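Local coordinates for cellulase (Uncultured bacterium, PDB 6XSO), which probably hydrolyses internal beta-1,4 linkages of cellulose and of other plant polysaccharides such as xylan, as a broad-specificity endoglucanase of glycoside hydrolase family 5, at residues 68-73 and 351-356; 79-84 and 108-113. One frame throughout, in Å; residues are numbered along the deposited sequence.

Interaction 1: residues 68-73 and 351-356; sequences FKMMKE and GLSDGA
Met70 and Met71 of helix 66-73 send their terminal methyl groups to the same residue, Ser353, in the loop that follows strand 345-349. The helix backbone stays well back: the nearest pair of alpha carbons, those of Met71 and Ser353, is 8.9 Å apart, and the two thioether chains bridge that distance. Met70 runs extended through its first two torsions, CG anti to the backbone N (chi1 -175°), and turns only about its CG-SD bond, where chi3 of 75° swings CE onto the serine. That methyl lies 3.7 Å from Ser353 OG and 3.8 Å from Ser353 CB, so it rests beside the CB-OG bond rather than on one atom of it. Met71 is built the other way, folded early at chi2 (-74°) and straight at its end, which brings Met71 CE to 3.9 Å from Ser353 CB. The same methyl is 4.3 Å from Leu352 CB, a looser apolar touch. No hydrogen bond crosses between the segments, and the contact is van der Waals in character. The serine hydroxyl has its polar partner within the loop region, the carbonyl oxygen of Ser362, which leaves its carbon and the flank of its oxygen to the methionines. Met70 also packs on Phe363. Within the barrel, Met71 and Leu352 both also pack on Trp33 of strand 31-34, while Leu352 reaches Leu368, Ala369 and Ile372 of helix 366-377, so the contact ties helix 66-73 to the loop that follows the last strand, 345-349, beside the first strand, 31-34, and helix 366-377.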
# COMPACT_ATOMS: atom_id res chain seq x y z
N PHE A 68 -9.35 6.29 14.48
CA PHE A 68 -8.77 7.24 13.53
C PHE A 68 -8.78 8.66 14.07
O PHE A 68 -7.89 9.44 13.71
CB PHE A 68 -9.44 7.08 12.17
CG PHE A 68 -9.27 5.69 11.60
CD1 PHE A 68 -8.00 5.19 11.34
CD2 PHE A 68 -10.36 4.87 11.41
CE1 PHE A 68 -7.84 3.90 10.84
CE2 PHE A 68 -10.20 3.58 10.92
CZ PHE A 68 -8.94 3.11 10.64
N LYS A 69 -9.74 9.01 14.92
CA LYS A 69 -9.66 10.27 15.67
C LYS A 69 -8.36 10.31 16.46
O LYS A 69 -7.65 11.32 16.45
CB LYS A 69 -10.86 10.40 16.58
CG LYS A 69 -10.90 11.67 17.47
CD LYS A 69 -12.17 11.71 18.33
CE LYS A 69 -12.26 12.96 19.21
NZ LYS A 69 -11.15 12.94 20.20
N MET A 70 -8.02 9.20 17.11
CA MET A 70 -6.79 9.13 17.89
C MET A 70 -5.56 9.27 17.00
O MET A 70 -4.63 10.02 17.33
CB MET A 70 -6.74 7.80 18.65
CG MET A 70 -5.56 7.68 19.59
SD MET A 70 -5.49 6.08 20.42
CE MET A 70 -4.92 5.02 19.11
N MET A 71 -5.53 8.56 15.87
CA MET A 71 -4.40 8.67 14.95
C MET A 71 -4.23 10.10 14.46
O MET A 71 -3.12 10.64 14.44
CB MET A 71 -4.62 7.72 13.76
CG MET A 71 -4.44 6.26 14.12
SD MET A 71 -2.69 5.86 14.33
CE MET A 71 -2.84 4.24 15.10
N LYS A 72 -5.33 10.74 14.07
CA LYS A 72 -5.27 12.12 13.60
C LYS A 72 -4.71 13.05 14.67
O LYS A 72 -3.87 13.91 14.39
CB LYS A 72 -6.67 12.57 13.17
CG LYS A 72 -6.77 14.03 12.82
CD LYS A 72 -6.18 14.36 11.47
CE LYS A 72 -6.39 15.84 11.14
NZ LYS A 72 -7.77 16.34 11.46
N GLU A 73 -5.22 12.92 15.90
CA GLU A 73 -4.77 13.80 16.98
C GLU A 73 -3.31 13.58 17.35
O GLU A 73 -2.67 14.50 17.88
CB GLU A 73 -5.69 13.61 18.17
CG GLU A 73 -7.06 14.19 17.88
CD GLU A 73 -8.01 14.05 19.04
OE1 GLU A 73 -7.54 13.75 20.17
OE2 GLU A 73 -9.22 14.26 18.83
N GLY A 351 1.69 -2.18 14.39
CA GLY A 351 2.15 -1.64 15.65
C GLY A 351 1.26 -0.47 16.01
O GLY A 351 0.11 -0.37 15.55
N LEU A 352 1.80 0.41 16.84
CA LEU A 352 1.21 1.67 17.29
C LEU A 352 -0.05 1.46 18.13
O LEU A 352 -0.04 1.77 19.32
CB LEU A 352 0.96 2.65 16.16
CG LEU A 352 2.14 2.96 15.24
CD1 LEU A 352 1.82 4.21 14.42
CD2 LEU A 352 3.48 3.11 15.94
N SER A 353 -1.14 1.01 17.50
CA SER A 353 -2.38 0.63 18.19
C SER A 353 -2.81 -0.69 17.60
O SER A 353 -3.22 -0.75 16.43
CB SER A 353 -3.46 1.70 18.02
OG SER A 353 -4.62 1.36 18.77
N ASP A 354 -2.71 -1.76 18.39
CA ASP A 354 -2.81 -3.11 17.87
C ASP A 354 -3.77 -3.93 18.71
O ASP A 354 -3.82 -3.79 19.94
CB ASP A 354 -1.45 -3.82 17.91
CG ASP A 354 -1.47 -5.15 17.21
OD1 ASP A 354 -1.57 -5.15 15.97
OD2 ASP A 354 -1.39 -6.21 17.88
N GLY A 355 -4.51 -4.80 18.05
CA GLY A 355 -5.35 -5.72 18.80
C GLY A 355 -6.39 -4.97 19.60
O GLY A 355 -6.95 -3.97 19.14
N ALA A 356 -6.64 -5.46 20.82
CA ALA A 356 -7.68 -4.86 21.65
C ALA A 356 -7.40 -3.40 21.97
O ALA A 356 -8.32 -2.67 22.36
CB ALA A 356 -7.83 -5.66 22.94

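Interaction 2: residues 79-84 and 108-113; sequences IRVPVT and DYVVAQ
Val110 presents both of its methyls to Ile79, the two branched side chains crossing at a slant. Val110 CG1 sits 3.8 Å from Ile79 CG1 and equally close to Ile79 CB, while Val110 CG2 lies 3.9 Å from Ile79 CB; the isoleucine branch point is thus gripped by the fork of the valine. At chi1 173° the CG2 branch stands opposite the carbonyl carbon, and from there Val110 CG2 also comes to 4.2 Å from Val81 CG2. One helical residue therefore spans two residues of the strand that face it, with Arg80 between them directed away. With both methyls of Val110 gone, as in an alanine here, a gap would probably open against Ile79 and Val81, and Ile79 CB would lose the fork that holds it. Further out, Phe68 of helix 66-73 packs on both Ile79 and Val110, and Cys117 touches both Val81 and Val110. Arg80, on the other face, forms salt bridges with Glu171 and Glu308. Backbone hydrogen bonds join Ile79 to Tyr116 and Ile118, and Val81 to Ile118. The contact lies inside a beta-alpha-beta unit of the TIM barrel: helix 97-111 packs over strand 78-81 and leads into the neighbouring parallel strand 116-119.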
# COMPACT_ATOMS: atom_id res chain seq x y z
N ILE A 79 -4.17 7.12 6.18
CA ILE A 79 -4.31 5.72 6.57
C ILE A 79 -4.36 4.88 5.30
O ILE A 79 -5.16 5.17 4.40
CB ILE A 79 -5.58 5.50 7.41
CG1 ILE A 79 -5.69 6.45 8.62
CG2 ILE A 79 -5.66 4.03 7.87
CD1 ILE A 79 -4.65 6.23 9.72
N ARG A 80 -3.51 3.86 5.22
CA ARG A 80 -3.66 2.82 4.21
C ARG A 80 -4.54 1.72 4.81
O ARG A 80 -4.26 1.23 5.92
CB ARG A 80 -2.31 2.25 3.78
CG ARG A 80 -2.38 1.09 2.74
CD ARG A 80 -1.07 0.95 2.09
NE ARG A 80 -0.85 -0.09 1.09
CZ ARG A 80 -0.24 -1.26 1.32
NH1 ARG A 80 0.03 -1.66 2.56
NH2 ARG A 80 0.03 -2.06 0.30
N VAL A 81 -5.57 1.33 4.07
CA VAL A 81 -6.55 0.32 4.48
C VAL A 81 -6.39 -0.83 3.49
O VAL A 81 -7.08 -0.87 2.46
CB VAL A 81 -7.97 0.90 4.49
CG1 VAL A 81 -9.00 -0.18 4.83
CG2 VAL A 81 -8.07 2.05 5.52
N PRO A 82 -5.48 -1.77 3.75
CA PRO A 82 -5.36 -2.93 2.85
C PRO A 82 -6.62 -3.77 2.88
O PRO A 82 -7.22 -4.01 3.93
CB PRO A 82 -4.18 -3.71 3.43
CG PRO A 82 -3.61 -2.90 4.49
CD PRO A 82 -4.56 -1.84 4.89
N VAL A 83 -7.01 -4.26 1.71
CA VAL A 83 -8.21 -5.09 1.59
C VAL A 83 -7.88 -6.30 0.73
O VAL A 83 -7.31 -6.16 -0.35
CB VAL A 83 -9.40 -4.33 0.95
CG1 VAL A 83 -10.64 -5.19 0.93
CG2 VAL A 83 -9.71 -3.06 1.68
N THR A 84 -8.29 -7.48 1.20
CA THR A 84 -8.19 -8.73 0.45
C THR A 84 -9.58 -9.15 -0.00
O THR A 84 -10.50 -9.24 0.82
CB THR A 84 -7.52 -9.82 1.29
OG1 THR A 84 -6.18 -9.40 1.63
CG2 THR A 84 -7.49 -11.16 0.52
N ASP A 108 -14.95 5.62 5.38
CA ASP A 108 -15.65 6.75 5.97
C ASP A 108 -15.04 7.13 7.31
O ASP A 108 -14.90 8.32 7.62
CB ASP A 108 -17.13 6.41 6.14
CG ASP A 108 -17.89 6.42 4.82
OD1 ASP A 108 -17.40 7.01 3.83
OD2 ASP A 108 -19.01 5.83 4.76
N TYR A 109 -14.66 6.13 8.12
CA TYR A 109 -14.07 6.44 9.41
C TYR A 109 -12.80 7.26 9.24
O TYR A 109 -12.48 8.13 10.06
CB TYR A 109 -13.66 5.16 10.14
CG TYR A 109 -14.74 4.17 10.53
CD1 TYR A 109 -16.08 4.52 10.58
CD2 TYR A 109 -14.38 2.88 10.89
CE1 TYR A 109 -17.05 3.59 10.95
CE2 TYR A 109 -15.33 1.95 11.27
CZ TYR A 109 -16.66 2.30 11.27
OH TYR A 109 -17.61 1.37 11.64
N VAL A 110 -12.02 6.95 8.20
CA VAL A 110 -10.75 7.63 7.97
C VAL A 110 -10.98 9.05 7.46
O VAL A 110 -10.43 10.02 8.00
CB VAL A 110 -9.89 6.82 6.98
CG1 VAL A 110 -8.66 7.61 6.61
CG2 VAL A 110 -9.52 5.46 7.56
N VAL A 111 -11.79 9.19 6.41
CA VAL A 111 -11.96 10.51 5.81
C VAL A 111 -12.76 11.43 6.72
O VAL A 111 -12.70 12.66 6.55
CB VAL A 111 -12.51 10.41 4.37
CG1 VAL A 111 -11.56 9.61 3.48
CG2 VAL A 111 -13.89 9.84 4.36
N ALA A 112 -13.50 10.88 7.69
CA ALA A 112 -14.17 11.72 8.68
C ALA A 112 -13.19 12.57 9.47
O ALA A 112 -13.60 13.61 10.00
CB ALA A 112 -14.94 10.84 9.66
N GLN A 113 -11.93 12.14 9.55
CA GLN A 113 -10.88 12.87 10.25
C GLN A 113 -10.09 13.76 9.31
O GLN A 113 -9.05 14.29 9.71
CB GLN A 113 -9.95 11.90 10.96
CG GLN A 113 -10.68 11.00 11.94
CD GLN A 113 -11.41 11.79 13.05
OE1 GLN A 113 -11.00 12.88 13.44
NE2 GLN A 113 -12.48 11.21 13.57

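How the interactions relate
From the N terminus, helix 66-73 supplies the first half of interaction 1, and strand 78-81, the next element in the chain, supplies the first half of interaction 2. Interaction 2 closes early, when helix 97-111 returns to that strand with 23 residues between the segments. Interaction 1 closes only at 351-356, after the last barrel strand, so interaction 2 is nested within its loop and the two do not cross. Their centres lie 12 Å apart and they touch: Lys72 NZ is 3.0 Å from Gln113 O, a probable hydrogen bond, and Phe68 CD2 is 3.6 Å from Tyr109 CB. Helix 66-73 thereby joins a local beta-alpha-beta unit to the closing end of the barrel.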